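Local atomic coordinates of diaminopimelate decarboxylase (Psychromonas ingrahamii, PDB entry 4XG1), a protein that probably catalyses the pyridoxal phosphate-dependent decarboxylation of meso-diaminopimelate to L-lysine, the last step of lysine biosynthesis, and works as a homodimer. Residues 280-291 / 364-375; 14-22 / 394-402. All coordinates share one frame; numbering follows the deposited sequence.

Contact 1: 280-291 / 364-375; sequences MANAGVLVTKVE and EGDYLVIRSTGA
L286 and T288 face I370 and L368 as hydrogen-bonded pairs of two antiparallel strands, 284-291 and 367-371. L286 N bonds I370 O at 2.9 Å, and I370 N returns the bond to L286 O; T288 and L368 make the same exchange. Beyond them V290 N meets D366 O at 2.7 Å and almost straight (175°). On the face holding L286, its CD2 lies 3.9 Å from I370 CD1, the two side chains running alongside and pointing the same way. On the other face V285 CB packs against V369 CG1 at 3.7 Å, beta-branched residues that suit a buried strand pair. Further along, K289 CB touches Y367 CE1 at 3.6 Å, approaching the ring obliquely; CG, anti to the backbone N (chi1 177°), also stays within 4.0 Å of Y367 CE1, while the amino end leads away. The strands belong to the beta domain that accompanies the TIM barrel in this decarboxylase family, and 284-294 is also paired with strands 30-34 and 300-304. Towards S372, N282 OD1 takes the hydroxyl S372 OG at 2.6 Å, in the carbonyl plane, and a water joins S372 N to G284 O. G374 N bonds A281 O at 2.9 Å, and glycine fits because a beta carbon here would run into M280 O. In the next shell D305 holds T288 OG1, D2 takes the R371 guanidinium in a salt bridge, and N63 bonds G374 O. The side chain of A375 lies about 6 Å from the bound pyridoxal-lysine group.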
# COMPACT_ATOMS: atom_id res chain seq x y z
N MET B 280 7.47 -4.80 -17.33
CA MET B 280 6.89 -3.46 -17.06
C MET B 280 7.77 -2.47 -16.34
O MET B 280 7.55 -1.27 -16.47
CB MET B 280 5.61 -3.61 -16.26
CG MET B 280 4.48 -4.25 -17.02
SD MET B 280 3.93 -3.30 -18.44
CE MET B 280 3.81 -1.63 -17.80
N ALA B 281 8.75 -2.93 -15.58
CA ALA B 281 9.46 -2.02 -14.67
C ALA B 281 9.90 -0.75 -15.35
O ALA B 281 9.51 0.36 -14.99
CB ALA B 281 10.61 -2.70 -14.01
N ASN B 282 10.69 -0.91 -16.39
CA ASN B 282 11.27 0.26 -17.08
C ASN B 282 10.43 0.73 -18.25
O ASN B 282 10.83 1.65 -18.96
CB ASN B 282 12.69 -0.05 -17.49
CG ASN B 282 13.64 -0.06 -16.31
OD1 ASN B 282 13.65 0.88 -15.51
ND2 ASN B 282 14.43 -1.12 -16.17
N ALA B 283 9.24 0.15 -18.41
CA ALA B 283 8.22 0.68 -19.33
C ALA B 283 7.39 1.84 -18.75
O ALA B 283 6.51 2.34 -19.44
CB ALA B 283 7.28 -0.40 -19.80
N GLY B 284 7.70 2.28 -17.52
CA GLY B 284 6.99 3.40 -16.92
C GLY B 284 7.83 4.27 -16.01
O GLY B 284 8.79 3.82 -15.42
N VAL B 285 7.43 5.53 -15.90
CA VAL B 285 7.99 6.42 -14.94
C VAL B 285 6.90 7.11 -14.13
O VAL B 285 5.71 7.06 -14.50
CB VAL B 285 8.85 7.50 -15.62
CG1 VAL B 285 9.96 6.83 -16.41
CG2 VAL B 285 8.03 8.38 -16.54
N LEU B 286 7.32 7.76 -13.05
CA LEU B 286 6.42 8.57 -12.26
C LEU B 286 6.95 9.98 -12.20
O LEU B 286 8.08 10.22 -11.74
CB LEU B 286 6.31 8.03 -10.85
CG LEU B 286 5.49 8.87 -9.83
CD1 LEU B 286 4.06 9.03 -10.29
CD2 LEU B 286 5.53 8.24 -8.46
N VAL B 287 6.14 10.93 -12.67
CA VAL B 287 6.57 12.33 -12.75
C VAL B 287 5.98 13.09 -11.59
O VAL B 287 4.80 12.90 -11.26
CB VAL B 287 6.06 12.98 -14.03
CG1 VAL B 287 6.68 14.36 -14.18
CG2 VAL B 287 6.38 12.11 -15.23
N THR B 288 6.78 13.96 -10.98
CA THR B 288 6.33 14.69 -9.83
C THR B 288 6.93 16.09 -9.85
O THR B 288 7.97 16.32 -10.44
CB THR B 288 6.71 13.94 -8.55
OG1 THR B 288 6.27 14.68 -7.40
CG2 THR B 288 8.20 13.75 -8.48
N LYS B 289 6.29 17.01 -9.16
CA LYS B 289 6.69 18.39 -9.15
C LYS B 289 7.29 18.74 -7.78
O LYS B 289 6.77 18.33 -6.73
CB LYS B 289 5.47 19.26 -9.39
CG LYS B 289 5.69 20.77 -9.34
CD LYS B 289 4.37 21.51 -9.50
CE LYS B 289 4.27 22.67 -8.51
NZ LYS B 289 2.88 22.86 -8.01
N VAL B 290 8.40 19.47 -7.80
CA VAL B 290 9.03 19.94 -6.57
C VAL B 290 8.18 21.09 -6.03
O VAL B 290 7.94 22.08 -6.74
CB VAL B 290 10.46 20.47 -6.85
CG1 VAL B 290 11.09 21.01 -5.59
CG2 VAL B 290 11.34 19.37 -7.43
N GLU B 291 7.75 20.97 -4.80
CA GLU B 291 6.99 22.03 -4.19
C GLU B 291 7.95 22.95 -3.46
O GLU B 291 8.02 24.14 -3.76
CB GLU B 291 5.96 21.47 -3.21
CG GLU B 291 4.99 20.46 -3.83
CD GLU B 291 3.78 21.10 -4.49
OE1 GLU B 291 3.79 22.33 -4.77
OE2 GLU B 291 2.83 20.36 -4.77
N GLU B 364 12.56 25.09 -7.03
CA GLU B 364 11.16 24.91 -6.72
C GLU B 364 10.38 25.09 -7.99
O GLU B 364 10.73 25.94 -8.81
CB GLU B 364 10.71 25.87 -5.64
CG GLU B 364 11.50 25.70 -4.35
CD GLU B 364 10.90 26.44 -3.19
OE1 GLU B 364 10.08 27.35 -3.43
OE2 GLU B 364 11.24 26.13 -2.03
N GLY B 365 9.41 24.20 -8.22
CA GLY B 365 8.60 24.21 -9.43
C GLY B 365 9.06 23.26 -10.48
O GLY B 365 8.32 22.96 -11.40
N ASP B 366 10.27 22.76 -10.36
CA ASP B 366 10.79 21.78 -11.33
C ASP B 366 10.05 20.43 -11.27
O ASP B 366 9.61 20.00 -10.20
CB ASP B 366 12.28 21.51 -11.06
CG ASP B 366 13.19 22.61 -11.58
OD1 ASP B 366 12.79 23.31 -12.53
OD2 ASP B 366 14.32 22.77 -11.01
N TYR B 367 10.03 19.73 -12.39
CA TYR B 367 9.53 18.39 -12.48
C TYR B 367 10.66 17.35 -12.40
O TYR B 367 11.68 17.49 -13.05
CB TYR B 367 8.80 18.19 -13.80
CG TYR B 367 7.50 18.91 -13.86
CD1 TYR B 367 6.48 18.59 -12.98
CD2 TYR B 367 7.26 19.88 -14.81
CE1 TYR B 367 5.25 19.24 -13.02
CE2 TYR B 367 6.04 20.53 -14.86
CZ TYR B 367 5.04 20.21 -13.96
OH TYR B 367 3.82 20.84 -14.00
N LEU B 368 10.46 16.30 -11.61
CA LEU B 368 11.38 15.16 -11.55
C LEU B 368 10.70 13.89 -12.01
O LEU B 368 9.50 13.76 -11.95
CB LEU B 368 11.87 14.95 -10.14
CG LEU B 368 12.71 16.07 -9.56
CD1 LEU B 368 13.03 15.83 -8.11
CD2 LEU B 368 13.98 16.16 -10.37
N VAL B 369 11.50 12.97 -12.50
CA VAL B 369 11.01 11.74 -13.09
C VAL B 369 11.66 10.63 -12.27
O VAL B 369 12.87 10.61 -12.10
CB VAL B 369 11.44 11.63 -14.56
CG1 VAL B 369 11.31 10.23 -15.09
CG2 VAL B 369 10.64 12.59 -15.41
N ILE B 370 10.83 9.73 -11.76
CA ILE B 370 11.29 8.57 -11.00
C ILE B 370 11.20 7.44 -11.96
O ILE B 370 10.12 7.14 -12.47
CB ILE B 370 10.37 8.32 -9.81
CG1 ILE B 370 10.32 9.59 -8.99
CG2 ILE B 370 10.88 7.19 -8.95
CD1 ILE B 370 9.10 9.68 -8.13
N ARG B 371 12.34 6.81 -12.21
CA ARG B 371 12.38 5.77 -13.20
C ARG B 371 12.02 4.42 -12.63
O ARG B 371 12.09 4.21 -11.43
CB ARG B 371 13.74 5.73 -13.86
CG ARG B 371 13.98 6.91 -14.78
CD ARG B 371 15.20 6.74 -15.69
NE ARG B 371 15.45 5.34 -16.05
CZ ARG B 371 14.91 4.67 -17.07
NH1 ARG B 371 14.05 5.26 -17.91
NH2 ARG B 371 15.22 3.37 -17.24
N SER B 372 11.63 3.51 -13.51
CA SER B 372 11.48 2.11 -13.18
C SER B 372 10.31 1.86 -12.28
O SER B 372 10.39 1.06 -11.34
CB SER B 372 12.75 1.56 -12.52
OG SER B 372 13.91 1.99 -13.20
N THR B 373 9.22 2.54 -12.57
CA THR B 373 8.07 2.49 -11.71
C THR B 373 6.87 1.87 -12.42
O THR B 373 5.74 1.98 -11.97
CB THR B 373 7.68 3.88 -11.21
OG1 THR B 373 7.38 4.70 -12.33
CG2 THR B 373 8.77 4.49 -10.40
N GLY B 374 7.13 1.18 -13.52
CA GLY B 374 6.04 0.56 -14.26
C GLY B 374 5.54 -0.74 -13.64
O GLY B 374 4.47 -1.23 -14.03
N ALA B 375 6.31 -1.31 -12.72
CA ALA B 375 5.95 -2.54 -12.04
C ALA B 375 5.90 -2.31 -10.55
O ALA B 375 6.80 -1.74 -9.97
CB ALA B 375 6.96 -3.60 -12.35
O HOH W 1 11.49 3.62 -16.33

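Contact 2: 14-22 / 394-402; sequences VEGLPVEQV and LVDGEKAFI
Two hairpin ends face each other, each closed by a type II' beta turn: V14 to L17 in segment 14-22, and D396 to K399 in segment 394-402. The turns are joined through their backbones where G16 N bonds G397 O at 2.8 Å, a bent bond (133° at the hydrogen) whose donor is tilted from the carbonyl plane. Glycine suits both places. G397 has the positive phi (58°) of the second position of its turn, and a beta carbon on G16 would collide with G397 O. E15 holds the equivalent position in its own turn, also at positive phi, and sends an extended side chain across to the other hairpin. Its OE1 is met nearly along the C-O axis by G397 N at 2.8 Å, while OE2 is bonded by S34 OG and by A36 N. Next to the turns the side chains pack mainly by apolar contact. V14 and V395 reach toward each other tip to tip, V14 CG2 lying 3.8 Å from V395 CB. L17, its CG swung beside the backbone N (chi1 -74°), sets CD1 3.9 Å from A400 CB and rests CD2 in van der Waals contact on the carbonyl E398 O, at 3.4 Å. The A400 methyl also meets the helix that begins at V19, V22 CG1 lying 4.0 Å from A400 CB. D396 OD1 stands 4.2 Å from E15 OE1, a like-charge pair probably offset by the salt bridge of D396 with R35. The E15 carboxylate, held by the N-H groups of G397 and A36 and by the S34 hydroxyl, A36 lying at the start of helix 35-49, is probably stabilised as the anion.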
# COMPACT_ATOMS: atom_id res chain seq x y z
N VAL B 14 9.38 10.78 -24.21
CA VAL B 14 8.85 9.48 -24.06
C VAL B 14 8.31 9.17 -25.42
O VAL B 14 7.38 9.81 -25.88
CB VAL B 14 7.73 9.37 -22.96
CG1 VAL B 14 6.76 10.54 -23.00
CG2 VAL B 14 7.00 8.03 -23.08
N GLU B 15 8.93 8.18 -26.07
CA GLU B 15 8.71 7.93 -27.49
C GLU B 15 8.77 9.31 -28.19
O GLU B 15 9.71 10.08 -27.95
CB GLU B 15 7.42 7.15 -27.68
CG GLU B 15 7.48 5.81 -26.96
CD GLU B 15 6.32 4.88 -27.27
OE1 GLU B 15 5.59 5.12 -28.27
OE2 GLU B 15 6.13 3.91 -26.49
N GLY B 16 7.75 9.67 -28.95
CA GLY B 16 7.77 10.92 -29.68
C GLY B 16 7.41 12.19 -28.93
O GLY B 16 7.46 13.27 -29.51
N LEU B 17 7.08 12.10 -27.65
CA LEU B 17 6.56 13.25 -26.94
C LEU B 17 7.47 13.73 -25.83
O LEU B 17 8.05 12.93 -25.07
CB LEU B 17 5.20 12.93 -26.37
CG LEU B 17 4.02 12.84 -27.33
CD1 LEU B 17 2.78 12.42 -26.54
CD2 LEU B 17 3.75 14.17 -28.04
N PRO B 18 7.62 15.04 -25.71
CA PRO B 18 8.24 15.55 -24.51
C PRO B 18 7.39 15.21 -23.26
O PRO B 18 6.17 15.35 -23.29
CB PRO B 18 8.28 17.08 -24.72
CG PRO B 18 7.63 17.34 -26.03
CD PRO B 18 7.02 16.08 -26.55
N VAL B 19 8.05 14.82 -22.19
CA VAL B 19 7.37 14.47 -20.98
C VAL B 19 6.68 15.70 -20.42
O VAL B 19 5.58 15.61 -19.97
CB VAL B 19 8.34 13.83 -19.98
CG1 VAL B 19 7.73 13.70 -18.60
CG2 VAL B 19 8.79 12.46 -20.49
N GLU B 20 7.32 16.86 -20.48
CA GLU B 20 6.72 18.09 -19.96
C GLU B 20 5.36 18.35 -20.60
O GLU B 20 4.50 18.96 -19.98
CB GLU B 20 7.64 19.29 -20.19
CG GLU B 20 7.66 19.84 -21.61
CD GLU B 20 8.69 20.95 -21.82
OE1 GLU B 20 9.17 21.13 -22.96
OE2 GLU B 20 9.04 21.65 -20.83
N GLN B 21 5.18 17.91 -21.83
CA GLN B 21 3.97 18.17 -22.57
C GLN B 21 2.81 17.39 -22.01
O GLN B 21 1.71 17.93 -21.87
CB GLN B 21 4.15 17.80 -24.04
CG GLN B 21 3.00 18.20 -24.95
CD GLN B 21 3.39 18.10 -26.42
OE1 GLN B 21 4.28 18.83 -26.90
NE2 GLN B 21 2.71 17.21 -27.15
N VAL B 22 3.05 16.13 -21.70
CA VAL B 22 1.98 15.30 -21.14
C VAL B 22 1.60 15.80 -19.73
O VAL B 22 0.47 16.15 -19.48
CB VAL B 22 2.30 13.79 -21.22
CG1 VAL B 22 2.66 13.39 -22.64
CG2 VAL B 22 3.45 13.42 -20.33
N LEU B 394 -0.69 6.58 -21.11
CA LEU B 394 -0.01 5.69 -22.03
C LEU B 394 0.36 6.45 -23.30
O LEU B 394 -0.53 6.96 -23.99
CB LEU B 394 -0.92 4.51 -22.40
CG LEU B 394 -0.24 3.41 -23.23
CD1 LEU B 394 1.08 2.92 -22.62
CD2 LEU B 394 -1.17 2.24 -23.35
N VAL B 395 1.65 6.48 -23.60
CA VAL B 395 2.14 7.14 -24.77
C VAL B 395 2.39 6.18 -25.93
O VAL B 395 2.98 5.11 -25.77
CB VAL B 395 3.43 7.88 -24.51
CG1 VAL B 395 3.96 8.48 -25.81
CG2 VAL B 395 3.19 8.98 -23.51
N ASP B 396 1.87 6.57 -27.10
CA ASP B 396 2.04 5.82 -28.33
C ASP B 396 2.54 6.75 -29.43
O ASP B 396 1.80 7.61 -29.93
CB ASP B 396 0.72 5.20 -28.74
CG ASP B 396 0.89 4.27 -29.89
OD1 ASP B 396 2.04 4.24 -30.43
OD2 ASP B 396 -0.10 3.53 -30.23
N GLY B 397 3.81 6.61 -29.78
CA GLY B 397 4.41 7.47 -30.77
C GLY B 397 4.33 8.92 -30.38
O GLY B 397 5.07 9.39 -29.53
N GLU B 398 3.39 9.62 -30.99
CA GLU B 398 3.17 11.04 -30.71
C GLU B 398 1.82 11.31 -30.06
O GLU B 398 1.42 12.46 -29.91
CB GLU B 398 3.34 11.87 -31.99
CG GLU B 398 4.54 12.80 -31.95
CD GLU B 398 4.71 13.67 -33.19
OE1 GLU B 398 4.79 13.08 -34.30
OE2 GLU B 398 4.80 14.92 -33.04
N LYS B 399 1.12 10.24 -29.69
CA LYS B 399 -0.17 10.33 -29.03
C LYS B 399 -0.13 9.82 -27.58
O LYS B 399 0.46 8.78 -27.30
CB LYS B 399 -1.18 9.52 -29.80
CG LYS B 399 -1.58 10.22 -31.08
CD LYS B 399 -2.35 9.31 -32.01
CE LYS B 399 -1.85 7.88 -31.89
NZ LYS B 399 -2.45 6.95 -32.88
N ALA B 400 -0.73 10.61 -26.69
CA ALA B 400 -0.83 10.30 -25.25
C ALA B 400 -2.27 10.02 -24.90
O ALA B 400 -3.13 10.82 -25.19
CB ALA B 400 -0.34 11.47 -24.44
N PHE B 401 -2.54 8.87 -24.31
CA PHE B 401 -3.88 8.57 -23.86
C PHE B 401 -3.96 8.36 -22.35
O PHE B 401 -3.05 7.80 -21.69
CB PHE B 401 -4.40 7.41 -24.67
CG PHE B 401 -5.88 7.23 -24.58
CD1 PHE B 401 -6.73 7.93 -25.44
CD2 PHE B 401 -6.46 6.34 -23.66
CE1 PHE B 401 -8.11 7.74 -25.37
CE2 PHE B 401 -7.83 6.15 -23.60
CZ PHE B 401 -8.65 6.85 -24.45
N ILE B 402 -4.98 8.95 -21.74
CA ILE B 402 -5.21 8.80 -20.32
C ILE B 402 -5.83 7.46 -20.14
O ILE B 402 -6.98 7.26 -20.54
CB ILE B 402 -6.14 9.88 -19.76
CG1 ILE B 402 -5.45 11.25 -19.80
CG2 ILE B 402 -6.47 9.55 -18.31
CD1 ILE B 402 -6.33 12.43 -19.43

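How the contacts relate
From the N terminus the chain first lays down 14-22, passes through strand 30-34, and later reaches 280-291. Contact 1 is closed when 364-375 returns after 72 intervening residues; contact 2 is closed last, by 394-402, so its loop of 371 residues encloses that of contact 1. Strands 367-371 and 391-396 follow each other in the chain. Strand 30-34 joins contact 1 to the 394-402 half of contact 2 within one sheet, pairing antiparallel with 284-294 and parallel with 391-396. The centres lie 14 Å apart, and V287 CG2 meets V19 CG1 at 4.0 Å, so the start of helix 19-26 packs on strand 284-294, while the hairpin before it meets 394-402. Both contacts also touch the second subunit.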